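Local coordinates for ATP/GTP-binding site-containing protein A (Brucella abortus, PDB 6NTR), which works in the periplasm, where it helps maintain the integrity of the cell envelope, at residues Thr15-Asp20 / Ser230-Leu235; Gly27-Met32 / Val51-Met56; Thr161-Gly166 / Trp188-Ala193; Ile206-Phe211 / Thr223-Asp228. All coordinates share one frame; numbering follows the deposited sequence.

All four contacts are antiparallel strand pairs within the beta-barrel-like fold. Interaction 1 touches both interaction 2 and interaction 4, which do not touch each other: strand 8-19 of interaction 1 pairs with strand 25-39 of interaction 2, while strand 222-225 of interaction 4 runs next to strand 229-240 of interaction 1. Interaction 3 sits about 18 Å from interaction 1, centre to centre, but its strand 187-195 pairs directly with strand 207-214 of interaction 4. It is the most apolar; half its touching residues are buried, and helix 126-138 packs on that face. Interactions 2 and 4 are surface contacts, held mainly by backbone bonds, with charged or aromatic side chains added. Interaction 1 is intermediate: an irregular pairing with a watered, charged face.

Interaction 1: Thr15-Asp20 / Ser230-Leu235; sequences TLDRAD and SMRGKL. With EDO (1,2-ethanediol), chain I.
Thr15 and Arg232 form a hydrogen-bonded antiparallel pair, with Thr15 N to Arg232 O at 3.1 Å and Arg232 N to Thr15 O at 2.9 Å, while the two strands run at 148° to each other. Beside this pair, Thr15 OG1 lies against Arg232 CB at 3.4 Å. One step on, Leu16 and Met231, a selenomethionine, face each other across a non-hydrogen-bonded pair, and Leu16 reaches its CD1 back to the carbonyl of Ser230. The Met231 side chain leaves on the same face and packs toward Phe50 and Thr52 of strand 43-56.

The regular register then breaks. Asp17 and Arg18 both face Ser230, a classic beta bulge: Asp17 N gives its hydrogen to Ser230 O at 2.8 Å, and Ser230 N reaches Arg18 O at 3.1 Å. The bulge turns Asp17 toward the partner strand. With CG trans to its backbone N (chi1 -164°), its carboxylate swings to the arginine, and Asp17 OD1 meets Arg232 NE at the edge of the guanidinium, 3.4 Å away, in a weak salt bridge. The planes of the two groups are 67° apart, and the bond between these side chains runs from NE to OD1. Asp17 OD2 instead takes a hydrogen from a water, which also accepts from Arg18 NE and lies 2.7 Å from Ser230 OG, linking three side chains. Farther out, the Arg18 guanidinium has Asp20 OD1 at its edge and forms a salt bridge with Asp225 through NH1. A 1,2-ethanediol, probably from the crystallisation liquor, donates from its O1 to Asp17 O.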
loop_
_atom_site.group_PDB
_atom_site.type_symbol
_atom_site.label_atom_id
_atom_site.label_comp_id
_atom_site.label_asym_id
_atom_site.label_seq_id
_atom_site.Cartn_x
_atom_site.Cartn_y
_atom_site.Cartn_z
ATOM N N THR A 15 -6.523 1.821 14.002
ATOM C CA THR A 15 -7.741 1.835 14.783
ATOM C C THR A 15 -8.907 1.386 13.925
ATOM O O THR A 15 -8.822 1.390 12.714
ATOM C CB THR A 15 -8.003 3.226 15.351
ATOM O OG1 THR A 15 -7.500 4.206 14.443
ATOM C CG2 THR A 15 -7.291 3.389 16.661
ATOM N N LEU A 16 -9.991 0.971 14.552
ATOM C CA LEU A 16 -11.158 0.526 13.816
ATOM C C LEU A 16 -12.022 1.724 13.431
ATOM O O LEU A 16 -12.318 2.566 14.266
ATOM C CB LEU A 16 -11.957 -0.453 14.658
ATOM C CG LEU A 16 -13.231 -0.999 14.046
ATOM C CD1 LEU A 16 -12.936 -1.810 12.806
ATOM C CD2 LEU A 16 -13.994 -1.818 15.063
ATOM N N ASP A 17 -12.423 1.815 12.169
ATOM C CA ASP A 17 -13.251 2.940 11.763
ATOM C C ASP A 17 -14.726 2.592 11.800
ATOM O O ASP A 17 -15.480 3.198 12.533
ATOM C CB ASP A 17 -12.862 3.401 10.363
ATOM C CG ASP A 17 -13.397 4.773 10.023
ATOM O OD1 ASP A 17 -13.252 5.703 10.834
ATOM O OD2 ASP A 17 -13.953 4.918 8.926
ATOM N N ARG A 18 -15.127 1.590 11.034
ATOM C CA ARG A 18 -16.516 1.165 11.004
ATOM C C ARG A 18 -16.576 -0.349 10.929
ATOM O O ARG A 18 -15.768 -0.964 10.261
ATOM C CB ARG A 18 -17.269 1.838 9.826
ATOM C CG ARG A 18 -18.034 0.931 8.858
ATOM C CD ARG A 18 -18.373 1.632 7.555
ATOM N NE ARG A 18 -17.547 1.188 6.437
ATOM C CZ ARG A 18 -17.753 0.072 5.759
ATOM N NH1 ARG A 18 -16.956 -0.250 4.761
ATOM N NH2 ARG A 18 -18.748 -0.726 6.086
ATOM N N ALA A 19 -17.541 -0.945 11.603
ATOM C CA ALA A 19 -17.676 -2.385 11.558
ATOM C C ALA A 19 -19.059 -2.857 11.164
ATOM O O ALA A 19 -20.031 -2.505 11.790
ATOM C CB ALA A 19 -17.288 -2.980 12.887
ATOM N N ASP A 20 -19.133 -3.675 10.128
ATOM C CA ASP A 20 -20.392 -4.216 9.672
ATOM C C ASP A 20 -20.801 -5.358 10.571
ATOM O O ASP A 20 -19.965 -5.987 11.179
ATOM C CB ASP A 20 -20.290 -4.688 8.224
ATOM C CG ASP A 20 -20.797 -3.652 7.225
ATOM O OD1 ASP A 20 -20.893 -2.467 7.583
ATOM O OD2 ASP A 20 -21.096 -4.025 6.076
ATOM N N SER A 230 -13.695 -0.908 7.954
ATOM C CA SER A 230 -12.650 0.007 7.563
ATOM C C SER A 230 -11.718 0.240 8.739
ATOM O O SER A 230 -12.109 0.156 9.909
ATOM C CB SER A 230 -13.236 1.328 7.043
ATOM O OG SER A 230 -14.254 1.786 7.904
HETATM N N MSE A 231 -10.474 0.576 8.409
HETATM C CA MSE A 231 -9.445 0.830 9.376
HETATM C C MSE A 231 -8.914 2.203 9.156
HETATM O O MSE A 231 -9.036 2.755 8.056
HETATM C CB MSE A 231 -8.269 -0.083 9.124
HETATM C CG MSE A 231 -8.623 -1.542 9.286
HETATM SE SE MSE A 231 -6.941 -2.512 9.104
HETATM C CE MSE A 231 -5.796 -0.960 9.381
ATOM N N ARG A 232 -8.345 2.775 10.214
ATOM C CA ARG A 232 -7.765 4.095 10.184
ATOM C C ARG A 232 -6.286 3.956 10.478
ATOM O O ARG A 232 -5.899 3.136 11.284
ATOM C CB ARG A 232 -8.380 4.959 11.281
ATOM C CG ARG A 232 -9.672 5.649 10.925
ATOM C CD ARG A 232 -9.456 7.135 10.743
ATOM N NE ARG A 232 -10.629 7.787 10.185
ATOM C CZ ARG A 232 -10.607 8.953 9.561
ATOM N NH1 ARG A 232 -9.472 9.603 9.411
ATOM N NH2 ARG A 232 -11.726 9.471 9.085
ATOM N N GLY A 233 -5.455 4.736 9.810
ATOM C CA GLY A 233 -4.041 4.697 10.080
ATOM C C GLY A 233 -3.535 6.093 10.304
ATOM O O GLY A 233 -3.543 6.898 9.402
ATOM N N LYS A 234 -3.052 6.371 11.496
ATOM C CA LYS A 234 -2.548 7.695 11.784
ATOM C C LYS A 234 -1.051 7.656 12.053
ATOM O O LYS A 234 -0.594 6.893 12.873
ATOM C CB LYS A 234 -3.287 8.305 12.972
ATOM C CG LYS A 234 -4.770 8.528 12.761
ATOM C CD LYS A 234 -5.015 9.555 11.679
ATOM C CE LYS A 234 -6.381 10.184 11.806
ATOM N NZ LYS A 234 -6.248 11.547 12.360
ATOM N N LEU A 235 -0.300 8.492 11.354
ATOM C CA LEU A 235 1.128 8.538 11.524
ATOM C C LEU A 235 1.446 9.008 12.915
ATOM O O LEU A 235 0.933 10.012 13.366
ATOM C CB LEU A 235 1.747 9.483 10.507
ATOM C CG LEU A 235 3.242 9.401 10.242
ATOM C CD1 LEU A 235 3.560 8.363 9.192
ATOM C CD2 LEU A 235 3.751 10.745 9.798
HETATM C C1 EDO I . -15.438 1.868 16.444
HETATM O O1 EDO I . -15.488 3.004 15.562
HETATM C C2 EDO I . -16.842 1.477 16.896
HETATM O O2 EDO I . -17.518 0.808 15.822
HETATM O O HOH W 1 -15.642 3.738 6.740
#

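Interaction 2: Gly27-Met32 / Val51-Met56; sequences GLTGRM and VTRVDM
Leu28 and Val54 meet side chain to side chain, Leu28 CD1 lying 3.6 Å from Val54 CG2, in a non-hydrogen-bonded pair of the beta hairpin made by strands 25-39 and 43-56. The leucine extends with CG opposite its backbone N (chi1 -179°), and Val54 presents the methyl that lies beside its own backbone N. On the other face Thr29 OG1 rests against Arg53 CB at 3.6 Å, while the rest of the arginine chain leads off the strand.

Under these side chains the backbones alternate regularly. Thr29 N donates to Arg53 O at 2.9 Å, and Val51 N reaches Arg31 O at 3.1 Å. At Gly27 and Asp55 the two bonds are unequal: Asp55 N holds Gly27 O at 2.7 Å, whereas the return bond from Gly27 N to Asp55 O, at 3.4 Å, is weak.

Neighbouring strands position both faces. Leu28 also packs on Leu16, Phe229 and Met231, so its face looks toward the interior of the barrel-like fold; Thr52, on that same face, touches Leu14 and Met231. The opposite face is largely exposed, and there Gln61 takes a hydrogen bond from Arg53 NH2 and makes a weak one to Asp55 OD1, bridging the two residues. Gly27 has no side chain, and on the side where a CB would otherwise stand Asp55 OD2 lies 3.9 Å from Gly27 CA.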
loop_
_atom_site.group_PDB
_atom_site.type_symbol
_atom_site.label_atom_id
_atom_site.label_comp_id
_atom_site.label_asym_id
_atom_site.label_seq_id
_atom_site.Cartn_x
_atom_site.Cartn_y
_atom_site.Cartn_z
ATOM N N GLY A 27 -13.500 -5.172 17.736
ATOM C CA GLY A 27 -12.379 -4.300 17.992
ATOM C C GLY A 27 -11.237 -4.576 17.058
ATOM O O GLY A 27 -11.117 -5.662 16.542
ATOM N N LEU A 28 -10.416 -3.568 16.831
ATOM C CA LEU A 28 -9.244 -3.705 16.002
ATOM C C LEU A 28 -8.223 -2.646 16.326
ATOM O O LEU A 28 -8.422 -1.496 16.009
ATOM C CB LEU A 28 -9.602 -3.650 14.529
ATOM C CG LEU A 28 -8.447 -3.812 13.555
ATOM C CD1 LEU A 28 -8.928 -4.291 12.207
ATOM C CD2 LEU A 28 -7.649 -2.538 13.419
ATOM N N THR A 29 -7.115 -3.033 16.930
ATOM C CA THR A 29 -6.046 -2.102 17.220
ATOM C C THR A 29 -4.902 -2.708 16.448
ATOM O O THR A 29 -4.909 -3.890 16.181
ATOM C CB THR A 29 -5.704 -1.985 18.702
ATOM O OG1 THR A 29 -5.726 -3.275 19.303
ATOM C CG2 THR A 29 -6.695 -1.092 19.393
ATOM N N GLY A 30 -3.948 -1.899 16.037
ATOM C CA GLY A 30 -2.859 -2.407 15.243
ATOM C C GLY A 30 -1.799 -1.375 15.029
ATOM O O GLY A 30 -1.853 -0.303 15.582
ATOM N N ARG A 31 -0.802 -1.723 14.242
ATOM C CA ARG A 31 0.252 -0.786 13.951
ATOM C C ARG A 31 0.823 -1.112 12.603
ATOM O O ARG A 31 0.791 -2.247 12.196
ATOM C CB ARG A 31 1.348 -0.915 15.019
ATOM C CG ARG A 31 2.388 0.192 15.061
ATOM C CD ARG A 31 3.441 -0.029 16.142
ATOM N NE ARG A 31 3.338 0.953 17.216
ATOM C CZ ARG A 31 4.313 1.764 17.596
ATOM N NH1 ARG A 31 5.486 1.719 16.999
ATOM N NH2 ARG A 31 4.112 2.623 18.575
HETATM N N MSE A 32 1.381 -0.137 11.913
HETATM C CA MSE A 32 2.044 -0.420 10.670
HETATM C C MSE A 32 3.318 0.321 10.690
HETATM O O MSE A 32 3.370 1.463 11.124
HETATM C CB MSE A 32 1.332 -0.069 9.381
HETATM C CG MSE A 32 1.960 -0.901 8.278
HETATM SE SE MSE A 32 2.143 0.081 6.601
HETATM C CE MSE A 32 0.260 0.646 6.526
ATOM N N VAL A 51 0.372 -5.207 11.463
ATOM C CA VAL A 51 -0.173 -5.942 12.594
ATOM C C VAL A 51 -1.530 -5.433 13.062
ATOM O O VAL A 51 -1.682 -4.278 13.371
ATOM C CB VAL A 51 0.783 -5.872 13.785
ATOM C CG1 VAL A 51 0.307 -6.775 14.897
ATOM C CG2 VAL A 51 2.177 -6.247 13.358
ATOM N N THR A 52 -2.496 -6.330 13.138
ATOM C CA THR A 52 -3.860 -5.987 13.533
ATOM C C THR A 52 -4.325 -6.915 14.638
ATOM O O THR A 52 -4.396 -8.126 14.439
ATOM C CB THR A 52 -4.843 -6.084 12.361
ATOM O OG1 THR A 52 -4.819 -7.406 11.805
ATOM C CG2 THR A 52 -4.525 -5.057 11.295
ATOM N N ARG A 53 -4.706 -6.353 15.771
ATOM C CA ARG A 53 -5.258 -7.140 16.847
ATOM C C ARG A 53 -6.778 -6.993 16.708
ATOM O O ARG A 53 -7.332 -5.957 17.026
ATOM C CB ARG A 53 -4.782 -6.595 18.183
ATOM C CG ARG A 53 -3.317 -6.213 18.211
ATOM C CD ARG A 53 -2.754 -6.275 19.616
ATOM N NE ARG A 53 -2.875 -7.608 20.187
ATOM C CZ ARG A 53 -1.843 -8.350 20.550
ATOM N NH1 ARG A 53 -0.622 -7.876 20.412
ATOM N NH2 ARG A 53 -2.033 -9.557 21.052
ATOM N N VAL A 54 -7.443 -8.044 16.246
ATOM C CA VAL A 54 -8.878 -8.024 16.009
ATOM C C VAL A 54 -9.688 -8.785 17.049
ATOM O O VAL A 54 -9.463 -9.952 17.299
ATOM C CB VAL A 54 -9.201 -8.567 14.594
ATOM C CG1 VAL A 54 -10.687 -8.767 14.384
ATOM C CG2 VAL A 54 -8.641 -7.655 13.524
ATOM N N ASP A 55 -10.609 -8.072 17.668
ATOM C CA ASP A 55 -11.461 -8.604 18.693
ATOM C C ASP A 55 -12.707 -9.118 18.067
ATOM O O ASP A 55 -13.245 -8.512 17.184
ATOM C CB ASP A 55 -11.854 -7.518 19.663
ATOM C CG ASP A 55 -10.754 -7.128 20.568
ATOM O OD1 ASP A 55 -9.805 -7.888 20.707
ATOM O OD2 ASP A 55 -10.837 -6.059 21.164
HETATM N N MSE A 56 -13.160 -10.262 18.532
HETATM C CA MSE A 56 -14.378 -10.860 18.049
HETATM C C MSE A 56 -15.042 -11.106 19.361
HETATM O O MSE A 56 -14.341 -11.373 20.347
HETATM C CB MSE A 56 -14.158 -12.127 17.232
HETATM C CG MSE A 56 -13.777 -11.836 15.790
HETATM SE SE MSE A 56 -14.617 -13.149 14.605
HETATM C CE MSE A 56 -13.143 -13.479 13.363
#

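Interaction 3: Thr161-Gly166 / Trp188-Ala193; sequences TTVVVG and WPVTIA
Val163 and Val190 touch diagonally at the apolar centre, CG1 to CG1 at 3.9 Å, on the inner side of an antiparallel strand pair in the barrel-like fold. Each of these methyls stands trans to its own backbone N (chi1 -178° in Val163, -167° in Val190), which carries it along the strand and over the gap. Val165 lies side by side with Trp188, and its CG1 is 3.9 Å from Trp188 CB. At the other end Ile192 CG2 comes to 3.9 Å from Thr161 CB. Helix 126-138 covers this face: Leu133 packs on both Val163 and Ile192, Ala137 on Trp188, and His129 is hydrogen-bonded to Thr161 OG1.

Between the side chains the backbones are evenly joined. Thr162 pairs with Ala193 and Val164 with Thr191 in two reciprocal sets of bonds, with Val164 N to Thr191 O at 3.0 Å and Thr191 N to Val164 O at 3.1 Å. The side chains of these four residues make up the outer, partly exposed face. Where strand 159-165 gives out, Gly166 N still reaches Pro189 O at 3.2 Å, and Gly166 O lies near the plane of the indole, 4.0 Å from Trp188 CD1.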
loop_
_atom_site.group_PDB
_atom_site.type_symbol
_atom_site.label_atom_id
_atom_site.label_comp_id
_atom_site.label_asym_id
_atom_site.label_seq_id
_atom_site.Cartn_x
_atom_site.Cartn_y
_atom_site.Cartn_z
ATOM N N THR A 161 -6.605 0.358 -10.918
ATOM C CA THR A 161 -6.717 1.346 -9.867
ATOM C C THR A 161 -7.199 2.696 -10.409
ATOM O O THR A 161 -6.654 3.208 -11.364
ATOM C CB THR A 161 -5.389 1.517 -9.108
ATOM O OG1 THR A 161 -4.477 2.293 -9.881
ATOM C CG2 THR A 161 -4.768 0.176 -8.822
ATOM N N THR A 162 -8.215 3.267 -9.781
ATOM C CA THR A 162 -8.750 4.555 -10.188
ATOM C C THR A 162 -8.296 5.539 -9.159
ATOM O O THR A 162 -8.522 5.335 -7.992
ATOM C CB THR A 162 -10.276 4.561 -10.168
ATOM O OG1 THR A 162 -10.760 3.673 -11.160
ATOM C CG2 THR A 162 -10.808 5.926 -10.451
ATOM N N VAL A 163 -7.665 6.611 -9.590
ATOM C CA VAL A 163 -7.169 7.600 -8.670
ATOM C C VAL A 163 -7.987 8.877 -8.712
ATOM O O VAL A 163 -8.274 9.371 -9.771
ATOM C CB VAL A 163 -5.718 7.957 -9.010
ATOM C CG1 VAL A 163 -5.167 8.960 -8.035
ATOM C CG2 VAL A 163 -4.847 6.720 -9.059
ATOM N N VAL A 164 -8.371 9.394 -7.555
ATOM C CA VAL A 164 -9.102 10.637 -7.454
ATOM C C VAL A 164 -8.289 11.554 -6.554
ATOM O O VAL A 164 -7.984 11.197 -5.437
ATOM C CB VAL A 164 -10.511 10.434 -6.880
ATOM C CG1 VAL A 164 -11.203 11.763 -6.666
ATOM C CG2 VAL A 164 -11.336 9.546 -7.782
ATOM N N VAL A 165 -7.951 12.743 -7.044
ATOM C CA VAL A 165 -7.146 13.705 -6.302
ATOM C C VAL A 165 -7.977 14.952 -6.011
ATOM O O VAL A 165 -8.819 15.353 -6.819
ATOM C CB VAL A 165 -5.871 14.054 -7.103
ATOM C CG1 VAL A 165 -4.885 14.806 -6.263
ATOM C CG2 VAL A 165 -5.253 12.807 -7.664
ATOM N N GLY A 166 -7.734 15.565 -4.847
ATOM C CA GLY A 166 -8.378 16.788 -4.439
ATOM C C GLY A 166 -7.426 17.970 -4.418
ATOM O O GLY A 166 -6.366 17.963 -5.054
ATOM N N TRP A 188 -1.939 16.284 -0.963
ATOM C CA TRP A 188 -3.048 16.087 -1.863
ATOM C C TRP A 188 -3.909 15.011 -1.263
ATOM O O TRP A 188 -3.394 13.992 -0.848
ATOM C CB TRP A 188 -2.576 15.548 -3.200
ATOM C CG TRP A 188 -1.881 16.500 -4.064
ATOM C CD1 TRP A 188 -2.423 17.553 -4.721
ATOM C CD2 TRP A 188 -0.506 16.471 -4.417
ATOM N NE1 TRP A 188 -1.471 18.196 -5.445
ATOM C CE2 TRP A 188 -0.279 17.549 -5.278
ATOM C CE3 TRP A 188 0.559 15.641 -4.085
ATOM C CZ2 TRP A 188 0.969 17.821 -5.806
ATOM C CZ3 TRP A 188 1.783 15.910 -4.606
ATOM C CH2 TRP A 188 1.986 16.989 -5.458
ATOM N N PRO A 189 -5.218 15.245 -1.160
ATOM C CA PRO A 189 -6.019 14.132 -0.671
ATOM C C PRO A 189 -6.057 13.138 -1.807
ATOM O O PRO A 189 -6.243 13.553 -2.931
ATOM C CB PRO A 189 -7.384 14.757 -0.448
ATOM C CG PRO A 189 -7.123 16.210 -0.296
ATOM C CD PRO A 189 -5.985 16.495 -1.216
ATOM N N VAL A 190 -5.881 11.855 -1.531
ATOM C CA VAL A 190 -5.879 10.869 -2.598
ATOM C C VAL A 190 -6.735 9.695 -2.176
ATOM O O VAL A 190 -6.626 9.212 -1.044
ATOM C CB VAL A 190 -4.460 10.407 -2.959
ATOM C CG1 VAL A 190 -4.499 9.648 -4.248
ATOM C CG2 VAL A 190 -3.533 11.582 -3.080
ATOM N N THR A 191 -7.605 9.265 -3.082
ATOM C CA THR A 191 -8.399 8.058 -2.942
ATOM C C THR A 191 -8.014 7.127 -4.081
ATOM O O THR A 191 -8.064 7.517 -5.247
ATOM C CB THR A 191 -9.900 8.376 -2.967
ATOM O OG1 THR A 191 -10.240 9.209 -1.853
ATOM C CG2 THR A 191 -10.725 7.114 -2.897
ATOM N N ILE A 192 -7.604 5.913 -3.748
ATOM C CA ILE A 192 -7.322 4.893 -4.746
ATOM C C ILE A 192 -8.312 3.760 -4.537
ATOM O O ILE A 192 -8.383 3.193 -3.441
ATOM C CB ILE A 192 -5.872 4.401 -4.659
ATOM C CG1 ILE A 192 -4.925 5.595 -4.779
ATOM C CG2 ILE A 192 -5.597 3.406 -5.744
ATOM C CD1 ILE A 192 -3.481 5.231 -4.977
ATOM N N ALA A 193 -9.102 3.461 -5.567
ATOM C CA ALA A 193 -10.031 2.341 -5.544
ATOM C C ALA A 193 -9.490 1.236 -6.432
ATOM O O ALA A 193 -9.072 1.498 -7.562
ATOM C CB ALA A 193 -11.426 2.754 -6.007
#

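Interaction 4: Ile206-Phe211 / Thr223-Asp228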
loop_
_atom_site.group_PDB
_atom_site.type_symbol
_atom_site.label_atom_id
_atom_site.label_comp_id
_atom_site.label_asym_id
_atom_site.label_seq_id
_atom_site.Cartn_x
_atom_site.Cartn_y
_atom_site.Cartn_z
ATOM N N ILE A 206 -12.602 -3.946 -4.948
ATOM C CA ILE A 206 -12.256 -4.958 -3.960
ATOM C C ILE A 206 -11.681 -4.314 -2.705
ATOM O O ILE A 206 -11.789 -4.874 -1.614
ATOM C CB ILE A 206 -11.281 -5.981 -4.557
ATOM C CG1 ILE A 206 -10.022 -5.259 -5.010
ATOM C CG2 ILE A 206 -11.923 -6.740 -5.715
ATOM C CD1 ILE A 206 -9.089 -6.113 -5.767
ATOM N N TYR A 207 -11.102 -3.129 -2.826
ATOM C CA TYR A 207 -10.479 -2.460 -1.699
ATOM C C TYR A 207 -10.345 -0.993 -2.074
ATOM O O TYR A 207 -10.181 -0.655 -3.245
ATOM C CB TYR A 207 -9.127 -3.120 -1.369
ATOM C CG TYR A 207 -8.076 -2.271 -0.684
ATOM C CD1 TYR A 207 -8.024 -2.170 0.701
ATOM C CD2 TYR A 207 -7.091 -1.634 -1.413
ATOM C CE1 TYR A 207 -7.038 -1.413 1.333
ATOM C CE2 TYR A 207 -6.112 -0.877 -0.792
ATOM C CZ TYR A 207 -6.091 -0.768 0.569
ATOM O OH TYR A 207 -5.109 -0.012 1.158
ATOM N N ARG A 208 -10.443 -0.125 -1.081
ATOM C CA ARG A 208 -10.372 1.303 -1.326
ATOM C C ARG A 208 -9.636 1.981 -0.184
ATOM O O ARG A 208 -9.940 1.720 0.983
ATOM C CB ARG A 208 -11.771 1.888 -1.456
ATOM C CG ARG A 208 -11.770 3.355 -1.785
ATOM C CD ARG A 208 -13.099 3.771 -2.359
ATOM N NE ARG A 208 -14.156 3.737 -1.360
ATOM C CZ ARG A 208 -14.208 4.524 -0.293
ATOM N NH1 ARG A 208 -13.280 5.448 -0.075
ATOM N NH2 ARG A 208 -15.208 4.392 0.556
ATOM N N ILE A 209 -8.716 2.863 -0.526
ATOM C CA ILE A 209 -7.958 3.593 0.453
ATOM C C ILE A 209 -7.919 5.086 0.199
ATOM O O ILE A 209 -7.687 5.514 -0.897
ATOM C CB ILE A 209 -6.509 3.067 0.538
ATOM C CG1 ILE A 209 -5.759 3.772 1.646
ATOM C CG2 ILE A 209 -5.760 3.299 -0.747
ATOM C CD1 ILE A 209 -4.357 3.257 1.875
ATOM N N ASN A 210 -8.108 5.858 1.247
ATOM C CA ASN A 210 -8.039 7.288 1.170
ATOM C C ASN A 210 -6.838 7.747 1.959
ATOM O O ASN A 210 -6.662 7.337 3.071
ATOM C CB ASN A 210 -9.276 7.917 1.788
ATOM C CG ASN A 210 -10.538 7.487 1.114
ATOM O OD1 ASN A 210 -11.031 6.398 1.327
ATOM N ND2 ASN A 210 -11.075 8.357 0.291
ATOM N N PHE A 211 -6.017 8.609 1.394
ATOM C CA PHE A 211 -4.865 9.100 2.106
ATOM C C PHE A 211 -4.482 10.505 1.705
ATOM O O PHE A 211 -4.873 10.968 0.670
ATOM C CB PHE A 211 -3.666 8.142 1.920
ATOM C CG PHE A 211 -3.221 7.971 0.502
ATOM C CD1 PHE A 211 -3.796 7.033 -0.305
ATOM C CD2 PHE A 211 -2.222 8.744 -0.012
ATOM C CE1 PHE A 211 -3.393 6.879 -1.599
ATOM C CE2 PHE A 211 -1.820 8.596 -1.307
ATOM C CZ PHE A 211 -2.406 7.661 -2.098
ATOM N N THR A 223 -6.989 5.702 5.541
ATOM C CA THR A 223 -8.214 5.041 5.873
ATOM C C THR A 223 -8.317 3.921 4.872
ATOM O O THR A 223 -8.214 4.143 3.696
ATOM C CB THR A 223 -9.426 5.970 5.767
ATOM O OG1 THR A 223 -9.373 6.932 6.813
ATOM C CG2 THR A 223 -10.690 5.188 5.900
HETATM N N MSE A 224 -8.550 2.712 5.342
HETATM C CA MSE A 224 -8.645 1.603 4.446
HETATM C C MSE A 224 -9.996 1.005 4.521
HETATM O O MSE A 224 -10.380 0.536 5.582
HETATM C CB MSE A 224 -7.552 0.621 4.829
HETATM C CG MSE A 224 -6.253 1.370 4.642
HETATM SE SE MSE A 224 -4.818 0.764 5.810
HETATM C CE MSE A 224 -4.445 -0.830 4.743
ATOM N N ASP A 225 -10.712 0.977 3.409
ATOM C CA ASP A 225 -12.033 0.411 3.367
ATOM C C ASP A 225 -11.865 -0.951 2.764
ATOM O O ASP A 225 -11.477 -1.089 1.629
ATOM C CB ASP A 225 -12.938 1.273 2.487
ATOM C CG ASP A 225 -14.410 1.125 2.807
ATOM O OD1 ASP A 225 -14.946 0.027 2.669
ATOM O OD2 ASP A 225 -15.046 2.120 3.171
ATOM N N TYR A 226 -12.167 -1.961 3.561
ATOM C CA TYR A 226 -12.052 -3.350 3.166
ATOM C C TYR A 226 -13.381 -3.924 2.782
ATOM O O TYR A 226 -13.479 -5.097 2.509
ATOM C CB TYR A 226 -11.474 -4.172 4.306
ATOM C CG TYR A 226 -10.038 -3.858 4.604
ATOM C CD1 TYR A 226 -9.029 -4.350 3.812
ATOM C CD2 TYR A 226 -9.694 -3.061 5.667
ATOM C CE1 TYR A 226 -7.719 -4.048 4.073
ATOM C CE2 TYR A 226 -8.388 -2.767 5.936
ATOM C CZ TYR A 226 -7.408 -3.261 5.131
ATOM O OH TYR A 226 -6.107 -2.965 5.397
ATOM N N GLY A 227 -14.407 -3.087 2.758
ATOM C CA GLY A 227 -15.741 -3.539 2.442
ATOM C C GLY A 227 -16.578 -3.466 3.685
ATOM O O GLY A 227 -17.047 -2.405 4.058
ATOM N N ASP A 228 -16.739 -4.598 4.348
ATOM C CA ASP A 228 -17.532 -4.662 5.562
ATOM C C ASP A 228 -16.962 -3.776 6.646
ATOM O O ASP A 228 -17.713 -3.133 7.352
ATOM C CB ASP A 228 -17.601 -6.089 6.115
ATOM C CG ASP A 228 -18.314 -7.049 5.200
ATOM O OD1 ASP A 228 -19.109 -6.608 4.350
ATOM O OD2 ASP A 228 -18.069 -8.259 5.333
#
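Asp225, with the most surface covered here, faces Arg208 in a hydrogen-bonded antiparallel pair: Asp225 N to Arg208 O is 2.7 Å, and Arg208 N to Asp225 O is 3.1 Å. Its CG lies trans to the backbone N (chi1 -156°), placing the carboxylate beside the arginine chain. Arg208 NH2 comes within 3.5 Å of Asp225 OD2, but this oxygen sits well off the guanidinium plane, so the salt bridge is one of charge alone, with no N-H aimed at it. The aspartate CB, meanwhile, lies over one face of that guanidinium. Asp225 OD1 accepts from Gly227 N at 3.2 Å, closing an Asx turn as the chain leaves strand 222-225 for strand 229-240, and it forms a salt bridge with Arg18.

Tyr207 works on the other face. Tyr207 CE1 lies 3.9 Å from Tyr226 CE1, the rings side by side with planes oblique at 44°, and Tyr207 CE1 also lies by Met224 CB. Tyr194 meets the Tyr207 ring edge-to-face, and Phe229 stacks on Tyr226.

Thr223 contributes chiefly through its backbone. Thr223 O accepts from Asn210 N at 3.0 Å, and Ile209 CG1 crowds the same oxygen at 3.2 Å; next along, Ile209 CD1 lies 3.8 Å from Met224 CG. With Arg208 and Arg18 both close, and with Gly227 N holding OD1 in the Asx turn, the Asp225 carboxylate is probably stabilised as the anion.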